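Local coordinates for protein transcriptional regulator, SorC family (Enterococcus faecalis, PDB 2O0M) that probably binds a carbohydrate effector and DNA as a transcriptional regulator of the SorC family, at residues K99-Y104 and L329-A334; I111-D116 and G128-N133. All coordinates share one frame; numbering follows the deposited sequence.

How the interactions relate
Both contacts sit at the edge of the sheet where strands 109-113 and 328-332 run parallel, and the two sites touch through backbone bonds between these strands: Ile-111 N lies 2.8 Å from Leu-329 O, and Val-113 N equally far from Thr-331 O. Interaction 1 brings helix 96-105 onto strand 328-332 and is buried, although only a selenomethionine methyl makes the approach. Interaction 2 packs helix 122-138 against strand 109-113 nearer the surface, through branched aliphatic side chains, and buries somewhat more area, 118 against 87 Å². No hydrogen bond crosses either interface; the difference is between one long, bent side chain touching with its end methyl and short branched ones lying alongside each other.

Interaction 1 of 2, residues K99-Y104 and L329-A334; sequences KEMTQY and LITDEA
Helix 96-105 packs over one face of the mixed sheet in the putative sugar-binding domain, near the edge where strands 109-113 and 328-332 run parallel, and its link to strand 328-332 is the side chain of Met-101, a selenomethionine, reaching Leu-329 and Thr-331. The methyl CE does the touching: it lies 3.8 Å from Leu-329 CD2 and 4.2 Å from Thr-331 CG2. The selenomethionine chain leaves the helix with CG anti to the carbonyl carbon (chi1 -73°) and then bends at both chi2 and chi3, so that CE, rather than the selenium, meets the strand. It crosses Leu-329 at a slant but meets the Thr-331 methyl tip to tip. All three touching residues are buried.

Leu-329 and Thr-331 are two residues apart on one strand and both direct their side chains toward the helix, as expected for an extended chain. Strand 109-113 runs parallel beside 328-332 in the Rossmann-like sheet, and its Cys-110 is touched by both Met-101 and Thr-331; Leu-340 also packs on Met-101. The threonine divides its two branches: CG2 faces the selenomethionine, while OG1, anti to the backbone N (chi1 -168°), is hydrogen-bonded to the carbonyl O of Ala-307. Its buried hydroxyl is thereby satisfied away from the apolar contact.

Just beyond Thr-331, Asp-332 is the N-cap of helix 333-339, its OD1 bonded to Ala-335 N and also to Gly-309 N.

Interaction 2 of 2, residues I111-D116 and G128-N133; sequences IVVAGD and GDVLTN
Val-130 of helix 122-138 sets its two methyls against two residues of strand 109-113, CG1 on Ile-111 and CG2 on Val-113. In both pairs the two side chains run antiparallel, each passing the flank of the other, so the valine lies alongside its partners instead of meeting them end on. The CG1 methyl is gripped by both branches of the isoleucine: CD1 of Ile-111 stands 3.6 Å from Val-130 CG1, and Ile-111 CG2 stands 3.7 Å from that same methyl. The other branch of the valine is met by a single group, with Val-113 CG2 3.8 Å from Val-130 CG2.

Rotation about the CA-CB bond of Val-130 accounts for the split: CG1 is anti to the backbone N (chi1 174°), whereas CG2 is anti to the carbonyl carbon, which gives each strand residue its own methyl. Ile-111 and Val-113, two apart, both point toward the helix, and Val-112 between them belongs to the other face, where it touches Glu-333 and Thr-331. Strand and helix are consecutive elements of the Rossmann-like domain, joined by the loop that contains Gly-115. Val-130 also packs on Ile-330 of the neighbouring parallel strand, and Phe-127 and Thr-134 of its own helix touch Val-113 and Ile-111.

Within the helix, Gly-128 O accepts both Thr-132 N and Thr-132 OG1, the latter at 2.8 Å, from opposite faces of its plane. With no polar pair across the interface, helix and strand are held here by van der Waals contact between aliphatic groups that are only partly shielded from solvent, and this depends on the fit of the branched side chains.

Interaction 1 of 2, residues K99-Y104 and L329-A334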
loop_
_atom_site.group_PDB
_atom_site.type_symbol
_atom_site.label_atom_id
_atom_site.label_comp_id
_atom_site.label_asym_id
_atom_site.label_seq_id
_atom_site.Cartn_x
_atom_site.Cartn_y
_atom_site.Cartn_z
ATOM N N LYS A 99 -7.425 12.465 16.531
ATOM C CA LYS A 99 -6.662 12.243 17.765
ATOM C C LYS A 99 -6.947 10.871 18.348
ATOM O O LYS A 99 -6.031 10.146 18.733
ATOM C CB LYS A 99 -7.008 13.306 18.809
ATOM C CG LYS A 99 -6.434 13.036 20.207
ATOM C CD LYS A 99 -6.981 14.048 21.208
ATOM C CE LYS A 99 -6.700 13.635 22.655
ATOM N NZ LYS A 99 -7.455 14.478 23.639
ATOM N N GLU A 100 -8.225 10.522 18.428
ATOM C CA GLU A 100 -8.620 9.243 18.992
ATOM C C GLU A 100 -8.029 8.097 18.162
ATOM O O GLU A 100 -7.569 7.095 18.708
ATOM C CB GLU A 100 -10.146 9.134 19.092
ATOM C CG GLU A 100 -10.752 10.036 20.188
ATOM C CD GLU A 100 -12.248 9.831 20.404
ATOM O OE1 GLU A 100 -12.785 8.760 20.042
ATOM O OE2 GLU A 100 -12.891 10.748 20.969
HETATM N N MSE A 101 -8.015 8.257 16.843
HETATM C CA MSE A 101 -7.445 7.219 15.968
HETATM C C MSE A 101 -5.937 7.071 16.148
HETATM O O MSE A 101 -5.443 5.955 16.261
HETATM C CB MSE A 101 -7.773 7.492 14.491
HETATM C CG MSE A 101 -9.225 7.225 14.121
HETATM SE SE MSE A 101 -9.655 5.324 14.093
HETATM C CE MSE A 101 -8.785 4.898 12.445
ATOM N N THR A 102 -5.204 8.182 16.191
ATOM C CA THR A 102 -3.750 8.091 16.351
ATOM C C THR A 102 -3.387 7.429 17.679
ATOM O O THR A 102 -2.467 6.632 17.742
ATOM C CB THR A 102 -3.029 9.459 16.271
ATOM O OG1 THR A 102 -3.377 10.260 17.403
ATOM C CG2 THR A 102 -3.407 10.189 15.012
ATOM N N GLN A 103 -4.128 7.763 18.734
ATOM C CA GLN A 103 -3.878 7.204 20.058
ATOM C C GLN A 103 -4.279 5.739 20.149
ATOM O O GLN A 103 -3.621 4.951 20.817
ATOM C CB GLN A 103 -4.585 8.050 21.121
ATOM C CG GLN A 103 -3.987 9.450 21.180
ATOM C CD GLN A 103 -4.468 10.276 22.357
ATOM O OE1 GLN A 103 -5.551 10.055 22.887
ATOM N NE2 GLN A 103 -3.649 11.236 22.773
ATOM N N TYR A 104 -5.348 5.370 19.453
ATOM C CA TYR A 104 -5.802 3.981 19.440
ATOM C C TYR A 104 -4.699 3.065 18.911
ATOM O O TYR A 104 -4.466 1.984 19.451
ATOM C CB TYR A 104 -7.063 3.850 18.579
ATOM C CG TYR A 104 -7.716 2.489 18.594
ATOM C CD1 TYR A 104 -7.346 1.505 17.681
ATOM C CD2 TYR A 104 -8.726 2.192 19.499
ATOM C CE1 TYR A 104 -7.944 0.253 17.691
ATOM C CE2 TYR A 104 -9.337 0.951 19.507
ATOM C CZ TYR A 104 -8.944 -0.013 18.600
ATOM O OH TYR A 104 -9.555 -1.241 18.617
ATOM N N LEU A 329 -1.940 7.271 8.735
ATOM C CA LEU A 329 -3.109 6.546 8.239
ATOM C C LEU A 329 -4.094 7.546 7.650
ATOM O O LEU A 329 -4.595 8.417 8.363
ATOM C CB LEU A 329 -3.783 5.742 9.349
ATOM C CG LEU A 329 -5.112 5.064 8.985
ATOM C CD1 LEU A 329 -4.932 4.036 7.874
ATOM C CD2 LEU A 329 -5.741 4.418 10.203
ATOM N N ILE A 330 -4.348 7.425 6.351
ATOM C CA ILE A 330 -5.403 8.194 5.680
ATOM C C ILE A 330 -6.620 7.286 5.599
ATOM O O ILE A 330 -6.559 6.198 5.029
ATOM C CB ILE A 330 -5.010 8.635 4.265
ATOM C CG1 ILE A 330 -3.748 9.502 4.332
ATOM C CG2 ILE A 330 -6.181 9.371 3.601
ATOM C CD1 ILE A 330 -3.150 9.856 3.006
ATOM N N THR A 331 -7.723 7.734 6.178
ATOM C CA THR A 331 -8.915 6.915 6.260
ATOM C C THR A 331 -10.151 7.812 6.184
ATOM O O THR A 331 -10.050 9.013 5.907
ATOM C CB THR A 331 -8.881 6.068 7.560
ATOM O OG1 THR A 331 -9.899 5.057 7.530
ATOM C CG2 THR A 331 -8.994 6.929 8.820
ATOM N N ASP A 332 -11.310 7.231 6.422
ATOM C CA ASP A 332 -12.537 8.029 6.399
ATOM C C ASP A 332 -13.347 7.874 7.672
ATOM O O ASP A 332 -13.015 7.076 8.544
ATOM C CB ASP A 332 -13.362 7.771 5.134
ATOM C CG ASP A 332 -13.761 6.320 4.952
ATOM O OD1 ASP A 332 -13.754 5.550 5.929
ATOM O OD2 ASP A 332 -14.104 5.956 3.804
ATOM N N GLU A 333 -14.388 8.693 7.781
ATOM C CA GLU A 333 -15.245 8.696 8.952
ATOM C C GLU A 333 -15.889 7.339 9.162
ATOM O O GLU A 333 -16.049 6.893 10.290
ATOM C CB GLU A 333 -16.353 9.749 8.820
ATOM C CG GLU A 333 -15.899 11.185 9.017
ATOM C CD GLU A 333 -17.078 12.165 9.070
ATOM O OE1 GLU A 333 -17.810 12.281 8.063
ATOM O OE2 GLU A 333 -17.277 12.819 10.121
ATOM N N ALA A 334 -16.278 6.684 8.077
ATOM C CA ALA A 334 -16.980 5.414 8.207
ATOM C C ALA A 334 -16.086 4.366 8.870
ATOM O O ALA A 334 -16.521 3.641 9.765
ATOM C CB ALA A 334 -17.479 4.948 6.877
#

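Interaction 2 of 2, residues I111-D116 and G128-N133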
loop_
_atom_site.group_PDB
_atom_site.type_symbol
_atom_site.label_atom_id
_atom_site.label_comp_id
_atom_site.label_asym_id
_atom_site.label_seq_id
_atom_site.Cartn_x
_atom_site.Cartn_y
_atom_site.Cartn_z
ATOM N N ILE A 111 -5.388 10.981 9.314
ATOM C CA ILE A 111 -6.246 11.945 8.631
ATOM C C ILE A 111 -7.564 11.245 8.344
ATOM O O ILE A 111 -7.584 10.209 7.696
ATOM C CB ILE A 111 -5.618 12.449 7.321
ATOM C CG1 ILE A 111 -4.310 13.174 7.631
ATOM C CG2 ILE A 111 -6.583 13.395 6.596
ATOM C CD1 ILE A 111 -3.388 13.351 6.448
ATOM N N VAL A 112 -8.660 11.812 8.845
ATOM C CA VAL A 112 -9.987 11.235 8.664
ATOM C C VAL A 112 -10.786 12.117 7.700
ATOM O O VAL A 112 -11.144 13.257 8.022
ATOM C CB VAL A 112 -10.753 11.106 10.002
ATOM C CG1 VAL A 112 -12.155 10.576 9.762
ATOM C CG2 VAL A 112 -10.009 10.203 10.975
ATOM N N VAL A 113 -11.040 11.588 6.509
ATOM C CA VAL A 113 -11.774 12.299 5.472
ATOM C C VAL A 113 -13.274 12.141 5.700
ATOM O O VAL A 113 -13.744 11.070 6.095
ATOM C CB VAL A 113 -11.378 11.766 4.073
ATOM C CG1 VAL A 113 -12.238 12.384 2.969
ATOM C CG2 VAL A 113 -9.894 12.034 3.822
ATOM N N ALA A 114 -14.020 13.213 5.429
ATOM C CA ALA A 114 -15.457 13.195 5.617
ATOM C C ALA A 114 -16.068 12.129 4.730
ATOM O O ALA A 114 -15.715 12.014 3.560
ATOM C CB ALA A 114 -16.070 14.564 5.297
ATOM N N GLY A 115 -16.989 11.357 5.299
ATOM C CA GLY A 115 -17.814 10.454 4.525
ATOM C C GLY A 115 -17.447 8.990 4.646
ATOM O O GLY A 115 -16.729 8.578 5.560
ATOM N N ASP A 116 -17.949 8.222 3.688
ATOM C CA ASP A 116 -17.870 6.762 3.676
ATOM C C ASP A 116 -17.494 6.292 2.269
ATOM O O ASP A 116 -18.329 6.290 1.366
ATOM C CB ASP A 116 -19.220 6.160 4.091
ATOM C CG ASP A 116 -19.199 4.637 4.163
ATOM O OD1 ASP A 116 -18.182 4.017 3.813
ATOM O OD2 ASP A 116 -20.216 4.057 4.586
ATOM N N GLY A 128 -6.801 11.007 -2.793
ATOM C CA GLY A 128 -5.770 11.505 -3.710
ATOM C C GLY A 128 -5.277 12.884 -3.326
ATOM O O GLY A 128 -4.084 13.140 -3.271
ATOM N N ASP A 129 -6.207 13.792 -3.071
ATOM C CA ASP A 129 -5.868 15.139 -2.604
ATOM C C ASP A 129 -5.053 15.084 -1.318
ATOM O O ASP A 129 -4.031 15.767 -1.179
ATOM C CB ASP A 129 -7.142 15.964 -2.348
ATOM C CG ASP A 129 -7.747 16.539 -3.614
ATOM O OD1 ASP A 129 -7.141 16.434 -4.699
ATOM O OD2 ASP A 129 -8.846 17.125 -3.511
ATOM N N VAL A 130 -5.504 14.260 -0.379
ATOM C CA VAL A 130 -4.874 14.175 0.935
ATOM C C VAL A 130 -3.481 13.576 0.791
ATOM O O VAL A 130 -2.518 14.065 1.398
ATOM C CB VAL A 130 -5.731 13.344 1.932
ATOM C CG1 VAL A 130 -5.001 13.149 3.254
ATOM C CG2 VAL A 130 -7.083 14.039 2.184
ATOM N N LEU A 131 -3.345 12.528 -0.021
ATOM C CA LEU A 131 -2.010 11.965 -0.218
ATOM C C LEU A 131 -1.081 12.991 -0.859
ATOM O O LEU A 131 0.086 13.111 -0.479
ATOM C CB LEU A 131 -2.026 10.677 -1.046
ATOM C CG LEU A 131 -0.649 10.017 -1.222
ATOM C CD1 LEU A 131 -0.079 9.641 0.129
ATOM C CD2 LEU A 131 -0.735 8.803 -2.139
ATOM N N THR A 132 -1.593 13.732 -1.841
ATOM C CA THR A 132 -0.780 14.759 -2.489
ATOM C C THR A 132 -0.265 15.770 -1.449
ATOM O O THR A 132 0.927 16.061 -1.380
ATOM C CB THR A 132 -1.561 15.444 -3.611
ATOM O OG1 THR A 132 -1.926 14.459 -4.577
ATOM C CG2 THR A 132 -0.715 16.506 -4.303
ATOM N N ASN A 133 -1.163 16.285 -0.624
ATOM C CA ASN A 133 -0.780 17.267 0.389
ATOM C C ASN A 133 0.199 16.685 1.401
ATOM O O ASN A 133 1.163 17.347 1.807
ATOM C CB ASN A 133 -2.032 17.817 1.068
ATOM C CG ASN A 133 -2.888 18.630 0.115
ATOM O OD1 ASN A 133 -2.382 19.210 -0.861
ATOM N ND2 ASN A 133 -4.184 18.683 0.383
#